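Local structure of TqaA (Penicillium aethiopicum, 5EGF) at residues 61-66 against 427-432; 71-76 against 169-174; 97-102 against 111-116. The protein is a fungal nonribosomal peptide synthetase whose C-terminal condensation-like domain, the part in this chain, probably releases the finished peptide by macrocyclization. The protein carries 2 engineered substitutions. One frame throughout, in Å; residues are numbered along the deposited sequence.

Interaction 1 of 3, residues 61-66 against 427-432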
loop_
_atom_site.group_PDB
_atom_site.type_symbol
_atom_site.label_atom_id
_atom_site.label_comp_id
_atom_site.label_asym_id
_atom_site.label_seq_id
_atom_site.Cartn_x
_atom_site.Cartn_y
_atom_site.Cartn_z
ATOM N N PHE C 61 -21.410 27.113 3.959
ATOM C CA PHE C 61 -20.272 27.369 3.100
ATOM C C PHE C 61 -19.012 27.492 3.900
ATOM O O PHE C 61 -17.944 27.066 3.481
ATOM C CB PHE C 61 -20.522 28.609 2.264
ATOM C CG PHE C 61 -21.466 28.362 1.129
ATOM C CD1 PHE C 61 -21.273 27.273 0.291
ATOM C CD2 PHE C 61 -22.576 29.178 0.923
ATOM C CE1 PHE C 61 -22.161 27.008 -0.785
ATOM C CE2 PHE C 61 -23.467 28.928 -0.142
ATOM C CZ PHE C 61 -23.262 27.841 -0.995
ATOM N N ILE C 62 -19.143 28.070 5.076
ATOM C CA ILE C 62 -17.983 28.309 5.911
ATOM C C ILE C 62 -17.446 26.996 6.456
ATOM O O ILE C 62 -16.221 26.801 6.560
ATOM C CB ILE C 62 -18.320 29.301 7.019
ATOM C CG1 ILE C 62 -18.110 30.722 6.488
ATOM C CG2 ILE C 62 -17.469 29.035 8.268
ATOM C CD1 ILE C 62 -18.940 31.769 7.182
ATOM N N LYS C 63 -18.365 26.094 6.778
ATOM C CA LYS C 63 -17.979 24.812 7.312
ATOM C C LYS C 63 -17.342 23.961 6.221
ATOM O O LYS C 63 -16.524 23.085 6.500
ATOM C CB LYS C 63 -19.186 24.112 7.915
ATOM C CG LYS C 63 -19.101 24.017 9.409
ATOM C CD LYS C 63 -19.770 22.735 9.877
ATOM C CE LYS C 63 -21.280 22.818 9.750
ATOM N NZ LYS C 63 -21.860 23.771 10.759
ATOM N N ARG C 64 -17.696 24.220 4.969
ATOM C CA ARG C 64 -17.104 23.443 3.887
ATOM C C ARG C 64 -15.855 24.123 3.329
ATOM O O ARG C 64 -15.232 23.653 2.366
ATOM C CB ARG C 64 -18.140 23.112 2.810
ATOM C CG ARG C 64 -19.047 21.989 3.265
ATOM C CD ARG C 64 -20.495 22.178 2.836
ATOM N NE ARG C 64 -21.346 21.200 3.518
ATOM C CZ ARG C 64 -21.915 21.393 4.708
ATOM N NH1 ARG C 64 -21.754 22.543 5.346
ATOM N NH2 ARG C 64 -22.652 20.435 5.257
ATOM N N GLY C 65 -15.472 25.217 3.971
ATOM C CA GLY C 65 -14.268 25.916 3.568
ATOM C C GLY C 65 -14.405 26.430 2.157
ATOM O O GLY C 65 -13.436 26.424 1.397
ATOM N N THR C 66 -15.610 26.889 1.816
ATOM C CA THR C 66 -15.896 27.309 0.451
ATOM C C THR C 66 -15.275 28.670 0.206
ATOM O O THR C 66 -15.633 29.671 0.853
ATOM C CB THR C 66 -17.398 27.329 0.160
ATOM O OG1 THR C 66 -18.011 26.205 0.809
ATOM C CG2 THR C 66 -17.649 27.236 -1.345
ATOM N N ASP C 427 -15.543 21.636 0.080
ATOM C CA ASP C 427 -15.425 20.271 0.552
ATOM C C ASP C 427 -16.633 19.826 1.338
ATOM O O ASP C 427 -16.767 20.154 2.520
ATOM C CB ASP C 427 -14.133 20.084 1.358
ATOM C CG ASP C 427 -12.895 20.206 0.492
ATOM O OD1 ASP C 427 -12.482 19.197 -0.126
ATOM O OD2 ASP C 427 -12.329 21.320 0.431
ATOM N N PRO C 428 -17.507 19.053 0.686
ATOM C CA PRO C 428 -18.777 18.630 1.297
ATOM C C PRO C 428 -18.522 17.856 2.583
ATOM O O PRO C 428 -17.386 17.393 2.806
ATOM C CB PRO C 428 -19.398 17.707 0.238
ATOM C CG PRO C 428 -18.761 18.118 -1.065
ATOM C CD PRO C 428 -17.340 18.541 -0.688
ATOM N N LEU C 429 -19.547 17.758 3.430
ATOM C CA LEU C 429 -19.452 16.994 4.667
ATOM C C LEU C 429 -20.014 15.587 4.461
ATOM O O LEU C 429 -19.409 14.776 3.757
ATOM C CB LEU C 429 -20.168 17.721 5.809
ATOM C CG LEU C 429 -19.430 18.758 6.667
ATOM C CD1 LEU C 429 -18.319 19.506 5.945
ATOM C CD2 LEU C 429 -20.446 19.739 7.213
ATOM N N ASP C 430 -21.159 15.276 5.057
ATOM C CA ASP C 430 -21.738 13.943 4.861
ATOM C C ASP C 430 -22.747 13.941 3.735
ATOM O O ASP C 430 -23.248 12.899 3.350
ATOM C CB ASP C 430 -22.363 13.384 6.147
ATOM C CG ASP C 430 -21.317 12.915 7.150
ATOM O OD1 ASP C 430 -20.307 12.309 6.720
ATOM O OD2 ASP C 430 -21.493 13.168 8.365
ATOM N N GLU C 431 -23.017 15.111 3.181
ATOM C CA GLU C 431 -24.053 15.230 2.161
ATOM C C GLU C 431 -23.547 15.005 0.730
ATOM O O GLU C 431 -22.357 15.085 0.430
ATOM C CB GLU C 431 -24.774 16.590 2.270
ATOM C CG GLU C 431 -24.054 17.800 1.611
ATOM C CD GLU C 431 -22.803 18.236 2.374
ATOM O OE1 GLU C 431 -22.706 17.886 3.568
ATOM O OE2 GLU C 431 -21.917 18.922 1.786
ATOM N N VAL C 432 -24.490 14.751 -0.154
ATOM C CA VAL C 432 -24.213 14.583 -1.570
ATOM C C VAL C 432 -24.863 15.749 -2.305
ATOM O O VAL C 432 -26.067 16.025 -2.091
ATOM C CB VAL C 432 -24.860 13.278 -2.099
ATOM C CG1 VAL C 432 -24.738 13.188 -3.615
ATOM C CG2 VAL C 432 -24.279 12.060 -1.398
#
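Glu431 OE2 is gripped by donors from both segments. Arg64 NE reaches it at 2.9 Å, and the backbone N of Leu429 reaches the same oxygen at 3.1 Å. The two donors come from opposite faces of the carboxylate plane. Trp433 NE1, just beyond the segment, is a third donor to OE2. The other oxygen, Glu431 OE1, takes a straight bond from Arg64 NH2 at 3.1 Å and a weak one from Leu429 N. Arg64 therefore holds the carboxylate side-on, with NE and one terminal nitrogen each taking a separate oxygen. Both oxygens lie close to the guanidinium plane, but the carboxylate is turned 56° against it. Glu431 has CG between the backbone N and the carbonyl carbon (chi1 81°), and a bend at chi2 curls the acid back toward Leu429 N. The third guanidinium nitrogen, Arg64 NH1, bonds to Val60 O, which also fixes the group's rotation.

The segment 427-432 links strand 417-425, in the sheet of the N-terminal lobe, to strand 432-438, in the sheet of the C-terminal lobe. This two-lobed build is that of condensation domains, and Arg64 follows helix 56-63 of the first lobe. Gly65 ends that helix in a Schellman motif with positive phi. The carbonyl left at this end, Arg64 O, accepts Asp427 N at 3.1 Å. Leu429 packs beside these bonds. Its CD2 lies over one face of the guanidinium, displaced toward its rim, and Leu429 CD1 lies 3.7 Å from Arg64 CG. Lys63 crosses Leu429 at about a right angle, with its CD 4.1 Å from Leu429 CD2.

Interaction 2 of 3, residues 71-76 against 169-174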
loop_
_atom_site.group_PDB
_atom_site.type_symbol
_atom_site.label_atom_id
_atom_site.label_comp_id
_atom_site.label_asym_id
_atom_site.label_seq_id
_atom_site.Cartn_x
_atom_site.Cartn_y
_atom_site.Cartn_z
ATOM N N ASN C 71 -10.217 35.523 -10.752
ATOM C CA ASN C 71 -9.025 36.070 -11.392
ATOM C C ASN C 71 -9.279 36.647 -12.770
ATOM O O ASN C 71 -9.823 35.986 -13.662
ATOM C CB ASN C 71 -7.935 35.010 -11.481
ATOM C CG ASN C 71 -7.832 34.185 -10.223
ATOM O OD1 ASN C 71 -7.937 34.713 -9.110
ATOM N ND2 ASN C 71 -7.648 32.873 -10.388
ATOM N N TRP C 72 -8.865 37.892 -12.932
ATOM C CA TRP C 72 -8.997 38.600 -14.193
ATOM C C TRP C 72 -7.629 38.912 -14.813
ATOM O O TRP C 72 -6.822 39.658 -14.244
ATOM C CB TRP C 72 -9.806 39.873 -13.970
ATOM C CG TRP C 72 -11.213 39.583 -13.494
ATOM C CD1 TRP C 72 -11.658 39.544 -12.198
ATOM C CD2 TRP C 72 -12.349 39.271 -14.315
ATOM N NE1 TRP C 72 -12.997 39.236 -12.166
ATOM C CE2 TRP C 72 -13.446 39.068 -13.451
ATOM C CE3 TRP C 72 -12.544 39.146 -15.695
ATOM C CZ2 TRP C 72 -14.720 38.762 -13.925
ATOM C CZ3 TRP C 72 -13.813 38.837 -16.159
ATOM C CH2 TRP C 72 -14.881 38.646 -15.275
ATOM N N THR C 73 -7.370 38.313 -15.970
ATOM C CA THR C 73 -6.164 38.604 -16.739
ATOM C C THR C 73 -6.428 39.818 -17.624
ATOM O O THR C 73 -7.297 39.771 -18.501
ATOM C CB THR C 73 -5.731 37.400 -17.621
ATOM O OG1 THR C 73 -5.476 36.255 -16.798
ATOM C CG2 THR C 73 -4.470 37.734 -18.400
ATOM N N ILE C 74 -5.677 40.894 -17.387
ATOM C CA ILE C 74 -5.845 42.159 -18.111
ATOM C C ILE C 74 -4.640 42.496 -18.986
ATOM O O ILE C 74 -3.545 42.753 -18.475
ATOM C CB ILE C 74 -6.081 43.331 -17.136
ATOM C CG1 ILE C 74 -7.429 43.176 -16.419
ATOM C CG2 ILE C 74 -6.007 44.656 -17.875
ATOM C CD1 ILE C 74 -7.383 43.493 -14.932
ATOM N N LYS C 75 -4.845 42.494 -20.301
ATOM C CA LYS C 75 -3.781 42.826 -21.250
ATOM C C LYS C 75 -4.134 44.055 -22.086
ATOM O O LYS C 75 -5.190 44.093 -22.726
ATOM C CB LYS C 75 -3.527 41.649 -22.191
ATOM C CG LYS C 75 -3.000 40.400 -21.518
ATOM C CD LYS C 75 -2.812 39.281 -22.523
ATOM C CE LYS C 75 -2.364 38.003 -21.840
ATOM N NZ LYS C 75 -3.163 36.836 -22.328
ATOM N N GLY C 76 -3.242 45.048 -22.092
ATOM C CA GLY C 76 -3.483 46.293 -22.812
ATOM C C GLY C 76 -2.655 47.492 -22.363
ATOM O O GLY C 76 -2.015 47.469 -21.307
ATOM N N HIS C 169 0.288 43.670 -18.815
ATOM C CA HIS C 169 -0.236 42.334 -18.609
ATOM C C HIS C 169 -0.313 42.072 -17.121
ATOM O O HIS C 169 0.698 41.797 -16.477
ATOM C CB HIS C 169 0.658 41.293 -19.261
ATOM C CG HIS C 169 0.248 39.887 -18.968
ATOM N ND1 HIS C 169 1.013 38.796 -19.323
ATOM C CD2 HIS C 169 -0.848 39.392 -18.349
ATOM C CE1 HIS C 169 0.402 37.689 -18.940
ATOM N NE2 HIS C 169 -0.728 38.024 -18.343
ATOM N N VAL C 170 -1.515 42.149 -16.569
ATOM C CA VAL C 170 -1.670 42.016 -15.132
ATOM C C VAL C 170 -2.708 40.957 -14.789
ATOM O O VAL C 170 -3.542 40.603 -15.622
ATOM C CB VAL C 170 -2.072 43.358 -14.510
ATOM C CG1 VAL C 170 -1.919 43.318 -13.004
ATOM C CG2 VAL C 170 -1.222 44.472 -15.089
ATOM N N VAL C 171 -2.645 40.443 -13.567
ATOM C CA VAL C 171 -3.742 39.641 -13.052
ATOM C C VAL C 171 -4.334 40.300 -11.820
ATOM O O VAL C 171 -3.611 40.700 -10.889
ATOM C CB VAL C 171 -3.350 38.181 -12.769
ATOM C CG1 VAL C 171 -4.558 37.395 -12.244
ATOM C CG2 VAL C 171 -2.807 37.533 -14.040
ATOM N N LEU C 172 -5.654 40.453 -11.844
ATOM C CA LEU C 172 -6.374 40.965 -10.694
ATOM C C LEU C 172 -7.085 39.775 -10.056
ATOM O O LEU C 172 -7.797 39.026 -10.738
ATOM C CB LEU C 172 -7.403 42.007 -11.149
ATOM C CG LEU C 172 -8.124 42.885 -10.128
ATOM C CD1 LEU C 172 -9.636 42.704 -10.250
ATOM C CD2 LEU C 172 -7.646 42.587 -8.727
ATOM N N THR C 173 -6.890 39.562 -8.762
ATOM C CA THR C 173 -7.637 38.487 -8.132
ATOM C C THR C 173 -8.483 38.986 -6.983
ATOM O O THR C 173 -8.028 39.764 -6.132
ATOM C CB THR C 173 -6.740 37.337 -7.629
ATOM O OG1 THR C 173 -6.218 37.670 -6.342
ATOM C CG2 THR C 173 -5.608 37.033 -8.612
ATOM N N ILE C 174 -9.725 38.521 -6.953
ATOM C CA ILE C 174 -10.610 38.844 -5.843
ATOM C C ILE C 174 -10.851 37.576 -5.034
ATOM O O ILE C 174 -11.387 36.591 -5.556
ATOM C CB ILE C 174 -11.939 39.414 -6.367
ATOM C CG1 ILE C 174 -11.660 40.613 -7.274
ATOM C CG2 ILE C 174 -12.854 39.775 -5.220
ATOM C CD1 ILE C 174 -12.779 40.942 -8.228
#
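Trp72 and Leu172 face each other as a hydrogen-bonded pair of two antiparallel strands. Trp72 N gives a nearly straight bond to Leu172 O at 2.7 Å. Leu172 N returns one to Trp72 O. Ile74 and Val170 form the next such pair, with Ile74 N to Val170 O at 2.8 Å and a matching bond back. Between them, Thr73 and Val171 make a non-hydrogen-bonded pair, where the CA atoms of Thr73 and Val171 send C-H groups to Val170 O and Trp72 O.

The closely packed, buried apolar face carries Trp72, Ile74, Val170 and Leu172. Trp72 CD1 lies 4.2 Å from Leu172 CD1, and the end of Ile174 also approaches that part of the indole. Ile74 runs alongside Leu172 and puts its CD1 4.1 Å from Leu172 CB. Phe190 meets the indole edge-to-face. Trp72 NE1 is buried here and has no hydrogen-bond partner in the model.

The other face is buried at one end and looser at the other. Asn71 and Thr173 lie side by side, with Asn71 OD1 3.2 Å from Thr173 CB; that oxygen bonds to Ser69 OG. Val171 is covered by Pro132 and Met133 of helix 132-144. At the far end Lys75 is exposed. Its aliphatic chain lies along His169, and Lys75 CE sits 4.0 Å from the ring centroid, over the centre of one face, as a CH-pi contact. His169 CG stands opposite the backbone N (chi1 174°), which lays the ring against the lysine chain; Thr73 CG2 approaches NE2 obliquely from the same side. The two strands lie inside a mixed sheet, flanked by strands 158-163 and 417-425, as in the N-terminal lobe of a condensation domain of the CoA-dependent acyltransferase fold.

Interaction 3 of 3, residues 97-102 against 111-116. With EDO (1,2-ethanediol), chain Z.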
loop_
_atom_site.group_PDB
_atom_site.type_symbol
_atom_site.label_atom_id
_atom_site.label_comp_id
_atom_site.label_asym_id
_atom_site.label_seq_id
_atom_site.Cartn_x
_atom_site.Cartn_y
_atom_site.Cartn_z
ATOM N N ILE C 97 -21.172 43.464 2.901
ATOM C CA ILE C 97 -20.762 42.067 3.015
ATOM C C ILE C 97 -19.259 41.910 2.722
ATOM O O ILE C 97 -18.594 41.064 3.314
ATOM C CB ILE C 97 -21.602 41.119 2.127
ATOM C CG1 ILE C 97 -21.352 39.657 2.520
ATOM C CG2 ILE C 97 -21.316 41.351 0.652
ATOM C CD1 ILE C 97 -21.473 39.365 4.016
ATOM N N LEU C 98 -18.723 42.747 1.839
ATOM C CA LEU C 98 -17.302 42.699 1.522
ATOM C C LEU C 98 -16.429 43.249 2.658
ATOM O O LEU C 98 -15.196 43.081 2.642
ATOM C CB LEU C 98 -17.020 43.456 0.233
ATOM C CG LEU C 98 -17.816 42.952 -0.963
ATOM C CD1 LEU C 98 -17.493 43.777 -2.208
ATOM C CD2 LEU C 98 -17.523 41.470 -1.187
ATOM N N ARG C 99 -17.063 43.897 3.640
ATOM C CA ARG C 99 -16.344 44.447 4.791
ATOM C C ARG C 99 -16.714 43.661 6.031
ATOM O O ARG C 99 -16.576 44.155 7.148
ATOM C CB ARG C 99 -16.691 45.928 5.019
ATOM C CG ARG C 99 -16.980 46.728 3.746
ATOM C CD ARG C 99 -17.114 48.221 4.016
ATOM N NE ARG C 99 -18.394 48.750 3.546
ATOM C CZ ARG C 99 -19.424 49.023 4.347
ATOM N NH1 ARG C 99 -19.317 48.829 5.652
ATOM N NH2 ARG C 99 -20.556 49.491 3.841
ATOM N N THR C 100 -17.187 42.435 5.837
ATOM C CA THR C 100 -17.689 41.646 6.950
ATOM C C THR C 100 -16.666 40.616 7.419
ATOM O O THR C 100 -16.024 39.966 6.611
ATOM C CB THR C 100 -18.995 40.937 6.568
ATOM O OG1 THR C 100 -19.974 41.904 6.151
ATOM C CG2 THR C 100 -19.511 40.129 7.738
ATOM N N SER C 101 -16.513 40.474 8.729
ATOM C CA SER C 101 -15.639 39.456 9.282
ATOM C C SER C 101 -16.462 38.476 10.123
ATOM O O SER C 101 -17.452 38.869 10.765
ATOM C CB SER C 101 -14.528 40.094 10.110
ATOM O OG SER C 101 -14.617 39.688 11.463
ATOM N N PHE C 102 -16.074 37.200 10.095
ATOM C CA PHE C 102 -16.865 36.143 10.724
ATOM C C PHE C 102 -16.203 35.569 11.962
ATOM O O PHE C 102 -14.995 35.289 12.001
ATOM C CB PHE C 102 -17.211 35.025 9.716
ATOM C CG PHE C 102 -17.891 35.532 8.470
ATOM C CD1 PHE C 102 -17.149 36.104 7.433
ATOM C CD2 PHE C 102 -19.265 35.479 8.352
ATOM C CE1 PHE C 102 -17.769 36.603 6.289
ATOM C CE2 PHE C 102 -19.906 35.972 7.203
ATOM C CZ PHE C 102 -19.143 36.537 6.166
ATOM N N GLN C 111 -21.761 37.803 12.010
ATOM C CA GLN C 111 -21.175 38.711 11.047
ATOM C C GLN C 111 -20.817 40.007 11.746
ATOM O O GLN C 111 -21.696 40.682 12.301
ATOM C CB GLN C 111 -22.197 39.027 9.955
ATOM C CG GLN C 111 -22.347 37.956 8.896
ATOM C CD GLN C 111 -23.618 38.111 8.066
ATOM O OE1 GLN C 111 -23.561 38.473 6.893
ATOM N NE2 GLN C 111 -24.771 37.805 8.666
ATOM N N LEU C 112 -19.538 40.367 11.736
ATOM C CA LEU C 112 -19.162 41.706 12.174
ATOM C C LEU C 112 -19.048 42.587 10.938
ATOM O O LEU C 112 -18.184 42.377 10.093
ATOM C CB LEU C 112 -17.853 41.702 12.954
ATOM C CG LEU C 112 -17.915 41.250 14.410
ATOM C CD1 LEU C 112 -18.251 39.765 14.527
ATOM C CD2 LEU C 112 -16.580 41.545 15.053
ATOM N N VAL C 113 -19.948 43.547 10.798
ATOM C CA VAL C 113 -19.854 44.472 9.679
ATOM C C VAL C 113 -18.915 45.612 10.057
ATOM O O VAL C 113 -19.087 46.259 11.093
ATOM C CB VAL C 113 -21.220 45.035 9.311
ATOM C CG1 VAL C 113 -21.188 45.617 7.899
ATOM C CG2 VAL C 113 -22.256 43.939 9.404
ATOM N N LEU C 114 -17.917 45.856 9.217
ATOM C CA LEU C 114 -16.903 46.857 9.522
ATOM C C LEU C 114 -17.109 48.169 8.767
ATOM O O LEU C 114 -17.679 48.201 7.672
ATOM C CB LEU C 114 -15.513 46.293 9.223
ATOM C CG LEU C 114 -14.733 45.809 10.441
ATOM C CD1 LEU C 114 -15.656 45.229 11.503
ATOM C CD2 LEU C 114 -13.658 44.801 10.017
ATOM N N ALA C 115 -16.645 49.259 9.365
ATOM C CA ALA C 115 -16.637 50.555 8.689
ATOM C C ALA C 115 -15.262 51.180 8.895
ATOM O O ALA C 115 -14.450 50.649 9.668
ATOM C CB ALA C 115 -17.750 51.466 9.238
ATOM N N ASN C 116 -15.000 52.299 8.219
ATOM C CA ASN C 116 -13.690 52.944 8.308
ATOM C C ASN C 116 -12.624 51.912 8.054
ATOM O O ASN C 116 -11.662 51.761 8.828
ATOM C CB ASN C 116 -13.484 53.592 9.673
ATOM C CG ASN C 116 -14.264 54.870 9.809
ATOM O OD1 ASN C 116 -13.932 55.884 9.179
ATOM N ND2 ASN C 116 -15.327 54.833 10.609
HETATM C C1 EDO Z . -23.603 41.521 6.170
HETATM O O1 EDO Z . -22.445 41.119 6.915
HETATM C C2 EDO Z . -23.327 42.826 5.429
HETATM O O2 EDO Z . -24.397 43.121 4.521
#
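Ser101 and Leu112 form the hydrogen-bonded pair of this antiparallel hairpin. Leu112 N bonds to Ser101 O at 2.7 Å, and Ser101 N bonds to Leu112 O at 2.9 Å. Thr100 with Val113 and Phe102 with Gln111 are the non-hydrogen-bonded pairs on either side. Next along the ladder, Arg99 O accepts Leu114 N at 3.0 Å, from above the carbonyl plane.

Across the hairpin, one side chain bonds to backbone. Arg99 NH1 reaches Leu114 O at 2.7 Å, in the guanidinium plane and nearly along the C=O axis. The bond is bent at the hydrogen, 139°. A bend at chi3 (-124°) turns the group to this position, and its NE and NH2 make weak bonds to Val92 O and Asp93 O.

Apolar contacts lie on the face of Thr100, Phe102 and Gln111. Gln111 and Phe102 point the same way, and Gln111 CG lies 3.6 Å from Phe102 CE2. The amide and ring planes are nearly parallel, 8° apart. Thr100 CG2 is 3.7 Å from Gln111 CB and also sits over the rim of one face of the Phe102 ring.

A 1,2-ethanediol, probably from the crystallisation liquor, occupies the same side. Its O1 donates to Gln111 OE1 at 2.9 Å and lies 2.7 Å from Thr100 OG1. Gln111 OE1 also accepts Gln58 NE2, and Thr100 OG1 bonds to Ser96 O.

The hairpin belongs to a small antiparallel sheet, with strand 110-115 in the middle and strand 47-53 beyond it. Helix 56-63 packs on Phe102 through Gln58, and helix 208-217 meets Gln111 through Phe208 and Leu212.

Interactions 2 and 3 both lie, along the chain, inside the loop closed by interaction 1. Helix 56-63 and strand 67-75 are consecutive, yet the centres of interactions 1 and 2 are 29 Å apart. Interactions 1 and 3 touch directly: Ile62 CD1 packs 3.9 Å from Phe102 CD2. Interactions 2 and 3 do not touch, and their nearest atoms are about 6 Å apart. All three are away from the annotated phosphopantetheine-binding residues. Interactions 1 and 3 both reach the SHxxxDG motif of this domain type: Phe61 stacks on His178, and Ile97 O accepts Gln180 NE2. That motif ends at Gly183, a phosphopantetheine-binding residue.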